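Local coordinates for protein aminotransferase, class III (Thermomicrobium roseum, PDB 6IO1) that acts as a thermostable (S)-enantioselective omega-transaminase, probably transferring amino groups with the help of pyridoxal 5'-phosphate, at residues Asn125-Ala128 / Ile129-Arg133. Sequence-based numbering, arbitrary orientation.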
ATOM      1  N   ASN B 125      -6.493  -6.565   1.107  1.00 13.79           N
ATOM      2  CA  ASN B 125      -7.729  -7.016   0.475  1.00 13.78           C
ATOM      3  C   ASN B 125      -7.537  -7.274  -1.015  1.00 15.54           C
ATOM      4  O   ASN B 125      -8.097  -8.235  -1.559  1.00 14.78           O
ATOM      5  CB  ASN B 125      -8.841  -6.002   0.728  1.00 15.03           C
ATOM      6  CG  ASN B 125      -9.382  -6.083   2.142  1.00 16.70           C
ATOM      7  OD1 ASN B 125      -9.360  -7.145   2.763  1.00 18.09           O
ATOM      8  ND2 ASN B 125      -9.853  -4.958   2.665  1.00 17.67           N
ATOM      9  N   GLU B 126      -6.751  -6.432  -1.696  1.00 15.13           N
ATOM     10  CA  GLU B 126      -6.437  -6.703  -3.095  1.00 17.28           C
ATOM     11  C   GLU B 126      -5.692  -8.022  -3.237  1.00 15.50           C
ATOM     12  O   GLU B 126      -5.990  -8.824  -4.134  1.00 16.44           O
ATOM     13  CB  GLU B 126      -5.610  -5.561  -3.686  1.00 19.99           C
ATOM     14  CG  GLU B 126      -5.005  -5.866  -5.050  1.00 22.78           C
ATOM     15  CD  GLU B 126      -6.007  -5.742  -6.184  1.00 31.41           C
ATOM     16  OE1 GLU B 126      -5.602  -5.908  -7.353  1.00 33.82           O
ATOM     17  OE2 GLU B 126      -7.198  -5.479  -5.912  1.00 32.81           O
ATOM     18  N   THR B 127      -4.728  -8.270  -2.346  1.00 16.04           N
ATOM     19  CA  THR B 127      -3.992  -9.527  -2.376  1.00 15.80           C
ATOM     20  C   THR B 127      -4.924 -10.711  -2.160  1.00 15.61           C
ATOM     21  O   THR B 127      -4.810 -11.728  -2.849  1.00 15.45           O
ATOM     22  CB  THR B 127      -2.889  -9.511  -1.316  1.00 15.13           C
ATOM     23  OG1 THR B 127      -1.972  -8.444  -1.593  1.00 17.33           O
ATOM     24  CG2 THR B 127      -2.135 -10.832  -1.305  1.00 15.22           C
ATOM     25  N   ALA B 128      -5.859 -10.592  -1.216  1.00 15.82           N
ATOM     26  CA  ALA B 128      -6.787 -11.687  -0.942  1.00 15.40           C
ATOM     27  C   ALA B 128      -7.696 -11.963  -2.134  1.00 15.73           C
ATOM     28  O   ALA B 128      -7.937 -13.125  -2.484  1.00 15.20           O
ATOM     29  CB  ALA B 128      -7.618 -11.372   0.300  1.00 13.70           C
ATOM     30  N   ILE B 129      -8.219 -10.907  -2.764  1.00 15.77           N
ATOM     31  CA  ILE B 129      -9.091 -11.090  -3.924  1.00 16.33           C
ATOM     32  C   ILE B 129      -8.326 -11.763  -5.058  1.00 15.83           C
ATOM     33  O   ILE B 129      -8.808 -12.720  -5.686  1.00 14.70           O
ATOM     34  CB  ILE B 129      -9.682  -9.738  -4.363  1.00 14.38           C
ATOM     35  CG1 ILE B 129     -10.684  -9.230  -3.324  1.00 15.77           C
ATOM     36  CG2 ILE B 129     -10.336  -9.855  -5.733  1.00 18.71           C
ATOM     37  CD1 ILE B 129     -11.099  -7.789  -3.527  1.00 20.75           C
ATOM     38  N   LYS B 130      -7.112 -11.275  -5.330  1.00 16.05           N
ATOM     39  CA  LYS B 130      -6.300 -11.869  -6.386  1.00 15.55           C
ATOM     40  C   LYS B 130      -5.944 -13.313  -6.062  1.00 14.96           C
ATOM     41  O   LYS B 130      -5.912 -14.163  -6.956  1.00 15.89           O
ATOM     42  CB  LYS B 130      -5.037 -11.034  -6.610  1.00 17.18           C
ATOM     43  CG  LYS B 130      -5.318  -9.635  -7.137  1.00 20.75           C
ATOM     44  CD  LYS B 130      -4.038  -8.855  -7.392  1.00 23.05           C
ATOM     45  CE  LYS B 130      -3.310  -9.370  -8.622  1.00 25.17           C
ATOM     46  NZ  LYS B 130      -1.979  -8.725  -8.792  1.00 25.05           N
ATOM     47  N   ILE B 131      -5.676 -13.612  -4.788  1.00 15.12           N
ATOM     48  CA  ILE B 131      -5.349 -14.978  -4.389  1.00 15.92           C
ATOM     49  C   ILE B 131      -6.543 -15.900  -4.595  1.00 15.58           C
ATOM     50  O   ILE B 131      -6.389 -17.032  -5.057  1.00 16.62           O
ATOM     51  CB  ILE B 131      -4.847 -15.011  -2.934  1.00 15.16           C
ATOM     52  CG1 ILE B 131      -3.398 -14.530  -2.861  1.00 14.60           C
ATOM     53  CG2 ILE B 131      -4.958 -16.414  -2.354  1.00 17.87           C
ATOM     54  CD1 ILE B 131      -2.838 -14.495  -1.460  1.00 14.18           C
ATOM     55  N   ALA B 132      -7.746 -15.440  -4.248  1.00 16.06           N
ATOM     56  CA  ALA B 132      -8.933 -16.268  -4.455  1.00 16.38           C
ATOM     57  C   ALA B 132      -9.143 -16.563  -5.937  1.00 17.25           C
ATOM     58  O   ALA B 132      -9.373 -17.718  -6.337  1.00 18.18           O
ATOM     59  CB  ALA B 132     -10.163 -15.579  -3.861  1.00 16.59           C
ATOM     60  N   ARG B 133      -9.055 -15.524  -6.773  1.00 16.71           N
ATOM     61  CA  ARG B 133      -9.245 -15.725  -8.207  1.00 16.78           C
ATOM     62  C   ARG B 133      -8.159 -16.628  -8.787  1.00 17.77           C
ATOM     63  O   ARG B 133      -8.448 -17.515  -9.600  1.00 19.08           O
ATOM     64  CB  ARG B 133      -9.290 -14.375  -8.921  1.00 18.91           C
ATOM     65  CG  ARG B 133     -10.549 -13.585  -8.594  1.00 18.32           C
ATOM     66  CD  ARG B 133     -10.491 -12.153  -9.094  1.00 19.59           C
ATOM     67  NE  ARG B 133     -11.827 -11.566  -9.166  1.00 19.68           N
ATOM     68  CZ  ARG B 133     -12.071 -10.274  -9.358  1.00 19.43           C
ATOM     69  NH1 ARG B 133     -11.067  -9.418  -9.486  1.00 24.20           N
ATOM     70  NH2 ARG B 133     -13.322  -9.836  -9.410  1.00 22.09           N
TER
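The carboxylate of Glu126 meets Lys130 through one oxygen, OE1 lying 3.3 Å from the lysine methylene CD. A second flat group, the Arg133 guanidinium, carries Ile129 CG2 on one face, 3.7 Å above its plane and displaced toward the rim. Glu126 CG runs anti to the backbone N (chi1 169°) and the chain then bends at chi2 (78°), which brings the carboxylate against the lysine's aliphatic part. The charges do not pair directly: Glu126 OE1 and Lys130 NZ remain 4.8 Å apart. OE2 accepts from Gly160 N, while NZ bonds to His320 and to the carbonyl of Ile157 of the second subunit, whose Phe174 adds a cation-pi contact. With an alanine in place of Glu126, Gly160 N would probably lose its acceptor and the methylenes of Lys130 their neighbour on this side. Glu126 and Lys130 are i to i+4 neighbours on helix 121-138, which follows strand 112-118, an outermost strand of one of the two seven-stranded mixed sheets in this class-III aminotransferase. Successive alpha-helical bonds run from Ile129 N to Asn125 O (2.9 Å) and from Lys130 N to Glu126 O (2.9 Å). Thr127 and Ile131 run side by side, CG2 of the threonine 3.7 Å from CD1 of the isoleucine; Thr127 OG1 bonds to Glu123 O and His320. Ala128, buried, packs on Ile284 and Thr286 of strand 284-287. Toward the cofactor, Asn125 touches the bound PMP (4'-deoxy-4'-aminopyridoxal-5'-phosphate), its amide fixed by Thr286 at OD1 and by His155 O and Asp260 at ND2.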